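Local coordinates for protein geranyltranstransferase (Thermotoga neapolitana, PDB 4WK5) that probably catalyses prenyl transfer in isoprenoid biosynthesis with magnesium as cofactor, at residues 216-221 against 259-264; 222-227 against 247-252. All blocks are in the same frame, centred on the assembly; numbering follows the deposited sequence.

Contact 1: residues 216-221 against 259-264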
loop_
_atom_site.group_PDB
_atom_site.type_symbol
_atom_site.label_atom_id
_atom_site.label_comp_id
_atom_site.label_asym_id
_atom_site.label_seq_id
_atom_site.Cartn_x
_atom_site.Cartn_y
_atom_site.Cartn_z
ATOM N N GLY A 216 20.317 -3.061 -9.667
ATOM C CA GLY A 216 19.657 -1.915 -9.059
ATOM C C GLY A 216 20.617 -0.943 -8.389
ATOM O O GLY A 216 20.455 0.268 -8.502
ATOM N N VAL A 217 21.607 -1.456 -7.662
ATOM C CA VAL A 217 22.578 -0.562 -7.046
ATOM C C VAL A 217 23.354 0.203 -8.130
ATOM O O VAL A 217 23.547 1.417 -8.025
ATOM C CB VAL A 217 23.557 -1.328 -6.124
ATOM C CG1 VAL A 217 24.678 -0.410 -5.662
ATOM C CG2 VAL A 217 22.797 -1.875 -4.923
ATOM N N ALA A 218 23.773 -0.505 -9.177
ATOM C CA ALA A 218 24.487 0.123 -10.291
ATOM C C ALA A 218 23.619 1.172 -10.978
ATOM O O ALA A 218 24.089 2.260 -11.325
ATOM C CB ALA A 218 24.944 -0.937 -11.301
ATOM N N PHE A 219 22.345 0.836 -11.160
ATOM C CA PHE A 219 21.373 1.745 -11.762
ATOM C C PHE A 219 21.278 3.051 -10.967
ATOM O O PHE A 219 21.277 4.143 -11.545
ATOM C CB PHE A 219 20.009 1.047 -11.852
ATOM C CG PHE A 219 18.968 1.791 -12.654
ATOM C CD1 PHE A 219 18.874 1.606 -14.030
ATOM C CD2 PHE A 219 18.057 2.633 -12.028
ATOM C CE1 PHE A 219 17.908 2.260 -14.772
ATOM C CE2 PHE A 219 17.084 3.295 -12.762
ATOM C CZ PHE A 219 17.009 3.111 -14.138
ATOM N N GLN A 220 21.197 2.950 -9.641
ATOM C CA GLN A 220 21.074 4.146 -8.809
ATOM C C GLN A 220 22.360 4.981 -8.845
ATOM O O GLN A 220 22.295 6.211 -8.851
ATOM C CB GLN A 220 20.707 3.786 -7.357
ATOM C CG GLN A 220 20.386 5.015 -6.493
ATOM C CD GLN A 220 19.778 4.688 -5.131
ATOM O OE1 GLN A 220 19.315 3.572 -4.885
ATOM N NE2 GLN A 220 19.787 5.673 -4.234
ATOM N N ILE A 221 23.519 4.323 -8.888
ATOM C CA ILE A 221 24.796 5.048 -8.972
ATOM C C ILE A 221 24.887 5.803 -10.289
ATOM O O ILE A 221 25.291 6.962 -10.319
ATOM C CB ILE A 221 26.017 4.105 -8.855
ATOM C CG1 ILE A 221 26.070 3.477 -7.461
ATOM C CG2 ILE A 221 27.326 4.861 -9.162
ATOM C CD1 ILE A 221 27.036 2.318 -7.354
ATOM N N GLN A 259 33.317 2.957 -10.791
ATOM C CA GLN A 259 33.977 1.654 -10.872
ATOM C C GLN A 259 33.101 0.557 -10.290
ATOM O O GLN A 259 33.024 -0.545 -10.841
ATOM C CB GLN A 259 35.318 1.671 -10.141
ATOM C CG GLN A 259 36.516 1.975 -11.017
ATOM C CD GLN A 259 37.797 2.062 -10.213
ATOM O OE1 GLN A 259 37.885 1.522 -9.108
ATOM N NE2 GLN A 259 38.799 2.743 -10.764
ATOM N N LEU A 260 32.459 0.856 -9.163
ATOM C CA LEU A 260 31.559 -0.100 -8.523
ATOM C C LEU A 260 30.364 -0.396 -9.414
ATOM O O LEU A 260 29.989 -1.560 -9.597
ATOM C CB LEU A 260 31.083 0.419 -7.166
ATOM C CG LEU A 260 30.244 -0.567 -6.350
ATOM C CD1 LEU A 260 31.058 -1.817 -6.049
ATOM C CD2 LEU A 260 29.742 0.078 -5.070
ATOM N N ALA A 261 29.770 0.658 -9.961
ATOM C CA ALA A 261 28.610 0.509 -10.838
ATOM C C ALA A 261 28.974 -0.293 -12.079
ATOM O O ALA A 261 28.239 -1.195 -12.497
ATOM C CB ALA A 261 28.051 1.876 -11.225
ATOM N N ASP A 262 30.129 0.021 -12.662
ATOM C CA ASP A 262 30.571 -0.691 -13.849
ATOM C C ASP A 262 30.801 -2.165 -13.542
ATOM O O ASP A 262 30.461 -3.031 -14.348
ATOM C CB ASP A 262 31.855 -0.073 -14.409
ATOM C CG ASP A 262 31.620 1.263 -15.098
ATOM O OD1 ASP A 262 30.463 1.580 -15.444
ATOM O OD2 ASP A 262 32.613 1.991 -15.322
ATOM N N LYS A 263 31.377 -2.445 -12.376
ATOM C CA LYS A 263 31.688 -3.817 -11.987
ATOM C C LYS A 263 30.421 -4.645 -11.854
ATOM O O LYS A 263 30.341 -5.759 -12.386
ATOM C CB LYS A 263 32.460 -3.857 -10.667
ATOM C CG LYS A 263 32.806 -5.277 -10.227
ATOM C CD LYS A 263 33.526 -5.316 -8.885
ATOM C CE LYS A 263 32.566 -5.066 -7.731
ATOM N NZ LYS A 263 33.263 -5.032 -6.410
ATOM N N TYR A 264 29.444 -4.094 -11.135
ATOM C CA TYR A 264 28.138 -4.729 -10.962
ATOM C C TYR A 264 27.434 -4.933 -12.303
ATOM O O TYR A 264 26.895 -6.008 -12.574
ATOM C CB TYR A 264 27.251 -3.887 -10.042
ATOM C CG TYR A 264 27.561 -3.973 -8.562
ATOM C CD1 TYR A 264 28.556 -4.809 -8.075
ATOM C CD2 TYR A 264 26.828 -3.219 -7.642
ATOM C CE1 TYR A 264 28.826 -4.882 -6.716
ATOM C CE2 TYR A 264 27.088 -3.287 -6.283
ATOM C CZ TYR A 264 28.086 -4.117 -5.827
ATOM O OH TYR A 264 28.347 -4.179 -4.476
#
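A218 and A261 mark the closest approach of a buried, apolar helix-helix packing between helix 206-229 and helix 248-274, part of the mainly alpha-helical isoprenoid synthase fold. Their CA atoms lie 4.2 Å apart and the local axes 8.4 Å apart, a spacing that fits two small residues facing each other. The segments run roughly antiparallel, at 142°. A218 CB rests on the backbone of the partner helix, 3.5 Å from A261 O. On one flank, I221 packs its CG2 3.7 Å from A261 CB, its CG1 arm carrying CD1 on toward L260. On the other flank comes Y264, whose CG, anti to its carbonyl carbon (chi1 -77°), sets the CD2/CE2 edge of the ring at V217. V217 CG1 meets the ring in plane at its edge, 3.8 Å from Y264 CE2, whereas L260 CD1 sits 3.7 Å above one face, offset toward the rim of the Y264 ring. The hydroxyl reaches past the interface to hydrogen-bond E179. With a leucine in place of Y264, E179 would probably lose this partner and V217 the flat edge it rests on. The contact thus depends on shape and burial, the tyrosine hydroxyl finding its partner on helix 175-201.

Contact 2: residues 222-227 against 247-252; sequences YDDLKD and TLVKKM
V249 supplies the apolar part of this contact through a single methyl, CG2, which meets two residues of helix 206-229. It lies 3.6 Å from D224 CB, and L225 CD2 comes within 3.7 Å of the same V249 CG2. With CG2 anti to the carbonyl carbon and CG1 opposite the backbone N, the V249 side chain turns this one branch to the partner helix. L225 and V249 meet at a slant, and both also touch V254, further along helix 248-274. The local axes of the two segments are 10.1 Å apart and nearly perpendicular, at 84°, so the touching surface is small, 176 Å² in all.

The sequence D223-D224-L225-K226-D227 matches the second aspartate-rich DDxxD motif of the trans-prenyltransferases, which in relatives takes part in magnesium-diphosphate binding. Of its three aspartates, D224 is the one that reaches segment 247-252.

The carboxylate of D224 makes van der Waals contact with T247, without a bond; the two side chains lie side by side, pointing opposite ways. D224 OD2 stands 3.7 Å from T247 CB, while D224 OD1 faces the methyl CG2 of T247. The same OD2 is 4.0 Å from L248 N, too long for a hydrogen bond; that N-H is taken by the hydroxyl of Y182. Nearness to the amino end of helix 248-274 may still be electrostatically favourable.

T247 is the N-cap of that helix. Its OG1, between backbone N and carbonyl carbon (chi1 69°), accepts from K250 N at 3.0 Å and 162°, leaving the CB and CG2 side of T247 against D224.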
loop_
_atom_site.group_PDB
_atom_site.type_symbol
_atom_site.label_atom_id
_atom_site.label_comp_id
_atom_site.label_asym_id
_atom_site.label_seq_id
_atom_site.Cartn_x
_atom_site.Cartn_y
_atom_site.Cartn_z
ATOM N N TYR A 222 24.503 5.145 -11.378
ATOM C CA TYR A 222 24.513 5.806 -12.677
ATOM C C TYR A 222 23.590 7.019 -12.660
ATOM O O TYR A 222 23.915 8.053 -13.235
ATOM C CB TYR A 222 24.101 4.850 -13.796
ATOM C CG TYR A 222 25.153 3.830 -14.167
ATOM C CD1 TYR A 222 26.502 4.159 -14.194
ATOM C CD2 TYR A 222 24.791 2.528 -14.484
ATOM C CE1 TYR A 222 27.467 3.206 -14.545
ATOM C CE2 TYR A 222 25.734 1.583 -14.829
ATOM C CZ TYR A 222 27.064 1.917 -14.852
ATOM O OH TYR A 222 27.989 0.958 -15.194
ATOM N N ASP A 223 22.447 6.899 -11.985
ATOM C CA ASP A 223 21.546 8.038 -11.828
ATOM C C ASP A 223 22.209 9.169 -11.037
ATOM O O ASP A 223 22.072 10.348 -11.385
ATOM C CB ASP A 223 20.249 7.616 -11.138
ATOM C CG ASP A 223 19.320 8.789 -10.889
ATOM O OD1 ASP A 223 18.557 9.145 -11.810
ATOM O OD2 ASP A 223 19.356 9.359 -9.776
ATOM N N ASP A 224 22.923 8.805 -9.972
ATOM C CA ASP A 224 23.686 9.771 -9.179
ATOM C C ASP A 224 24.657 10.549 -10.054
ATOM O O ASP A 224 24.771 11.773 -9.945
ATOM C CB ASP A 224 24.497 9.083 -8.086
ATOM C CG ASP A 224 23.645 8.452 -7.016
ATOM O OD1 ASP A 224 22.460 8.827 -6.864
ATOM O OD2 ASP A 224 24.190 7.572 -6.320
ATOM N N LEU A 225 25.381 9.813 -10.894
ATOM C CA LEU A 225 26.431 10.398 -11.724
ATOM C C LEU A 225 25.832 11.314 -12.787
ATOM O O LEU A 225 26.374 12.380 -13.078
ATOM C CB LEU A 225 27.280 9.299 -12.367
ATOM C CG LEU A 225 28.162 8.498 -11.405
ATOM C CD1 LEU A 225 28.700 7.239 -12.071
ATOM C CD2 LEU A 225 29.309 9.356 -10.892
ATOM N N LYS A 226 24.713 10.886 -13.359
ATOM C CA LYS A 226 23.929 11.724 -14.261
ATOM C C LYS A 226 23.562 13.058 -13.613
ATOM O O LYS A 226 23.717 14.114 -14.226
ATOM C CB LYS A 226 22.659 10.986 -14.697
ATOM C CG LYS A 226 21.626 11.867 -15.382
ATOM C CD LYS A 226 20.214 11.384 -15.075
ATOM C CE LYS A 226 19.164 12.277 -15.721
ATOM N NZ LYS A 226 17.783 11.752 -15.517
ATOM N N ASP A 227 23.077 13.003 -12.373
ATOM C CA ASP A 227 22.685 14.207 -11.640
ATOM C C ASP A 227 23.862 15.150 -11.413
ATOM O O ASP A 227 23.707 16.372 -11.476
ATOM C CB ASP A 227 22.061 13.845 -10.290
ATOM C CG ASP A 227 20.774 13.059 -10.433
ATOM O OD1 ASP A 227 20.203 13.045 -11.545
ATOM O OD2 ASP A 227 20.328 12.460 -9.428
ATOM N N THR A 247 24.790 10.020 -1.036
ATOM C CA THR A 247 24.911 9.120 -2.174
ATOM C C THR A 247 26.223 8.352 -2.110
ATOM O O THR A 247 27.120 8.698 -1.335
ATOM C CB THR A 247 24.842 9.873 -3.507
ATOM O OG1 THR A 247 26.026 10.673 -3.656
ATOM C CG2 THR A 247 23.619 10.770 -3.551
ATOM N N LEU A 248 26.330 7.298 -2.915
ATOM C CA LEU A 248 27.576 6.553 -3.006
ATOM C C LEU A 248 28.636 7.396 -3.700
ATOM O O LEU A 248 29.827 7.202 -3.479
ATOM C CB LEU A 248 27.377 5.236 -3.754
ATOM C CG LEU A 248 26.748 4.135 -2.897
ATOM C CD1 LEU A 248 26.543 2.865 -3.721
ATOM C CD2 LEU A 248 27.631 3.850 -1.676
ATOM N N VAL A 249 28.199 8.337 -4.532
ATOM C CA VAL A 249 29.162 9.241 -5.173
ATOM C C VAL A 249 29.786 10.148 -4.114
ATOM O O VAL A 249 30.999 10.375 -4.114
ATOM C CB VAL A 249 28.512 10.079 -6.295
ATOM C CG1 VAL A 249 29.518 11.086 -6.869
ATOM C CG2 VAL A 249 28.026 9.167 -7.407
ATOM N N LYS A 250 28.969 10.639 -3.185
ATOM C CA LYS A 250 29.493 11.432 -2.072
ATOM C C LYS A 250 30.458 10.646 -1.186
ATOM O O LYS A 250 31.494 11.166 -0.777
ATOM C CB LYS A 250 28.347 11.969 -1.211
ATOM C CG LYS A 250 27.607 13.134 -1.827
ATOM C CD LYS A 250 26.627 13.734 -0.836
ATOM C CE LYS A 250 25.754 14.797 -1.480
ATOM N NZ LYS A 250 24.760 15.325 -0.498
ATOM N N LYS A 251 30.113 9.400 -0.874
ATOM C CA LYS A 251 30.933 8.585 0.031
ATOM C C LYS A 251 32.207 8.044 -0.615
ATOM O O LYS A 251 33.260 7.965 0.025
ATOM C CB LYS A 251 30.116 7.401 0.577
ATOM C CG LYS A 251 28.874 7.791 1.359
ATOM C CD LYS A 251 29.213 8.574 2.620
ATOM C CE LYS A 251 30.195 7.825 3.509
ATOM N NZ LYS A 251 30.402 8.531 4.811
ATOM N N MET A 252 32.110 7.656 -1.880
ATOM C CA MET A 252 33.209 6.954 -2.540
ATOM C C MET A 252 34.005 7.861 -3.471
ATOM O O MET A 252 35.132 7.537 -3.863
ATOM C CB MET A 252 32.665 5.764 -3.329
ATOM C CG MET A 252 31.893 4.770 -2.477
ATOM S SD MET A 252 31.204 3.430 -3.459
ATOM C CE MET A 252 32.697 2.576 -3.961
#

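Both contacts join helix 206-229 to helix 248-274, but at different depths. Contact 1 is buried, roughly antiparallel and closely spaced, and its chemistry is apolar packing across small alanines. Contact 2 lies nearer the surface, where the start of helix 248-274 crosses almost at right angles; it buries less area and mixes methyl contacts with a carboxylate beside an N-cap. Along the chain, contact 2 is nested within the loop closed by contact 1, and their centres are about 10 Å apart. They also touch directly: Y222 OH lies 2.6 Å from D262 OD1, a probable hydrogen bond, and I221 CD1 packs on L248 CD1.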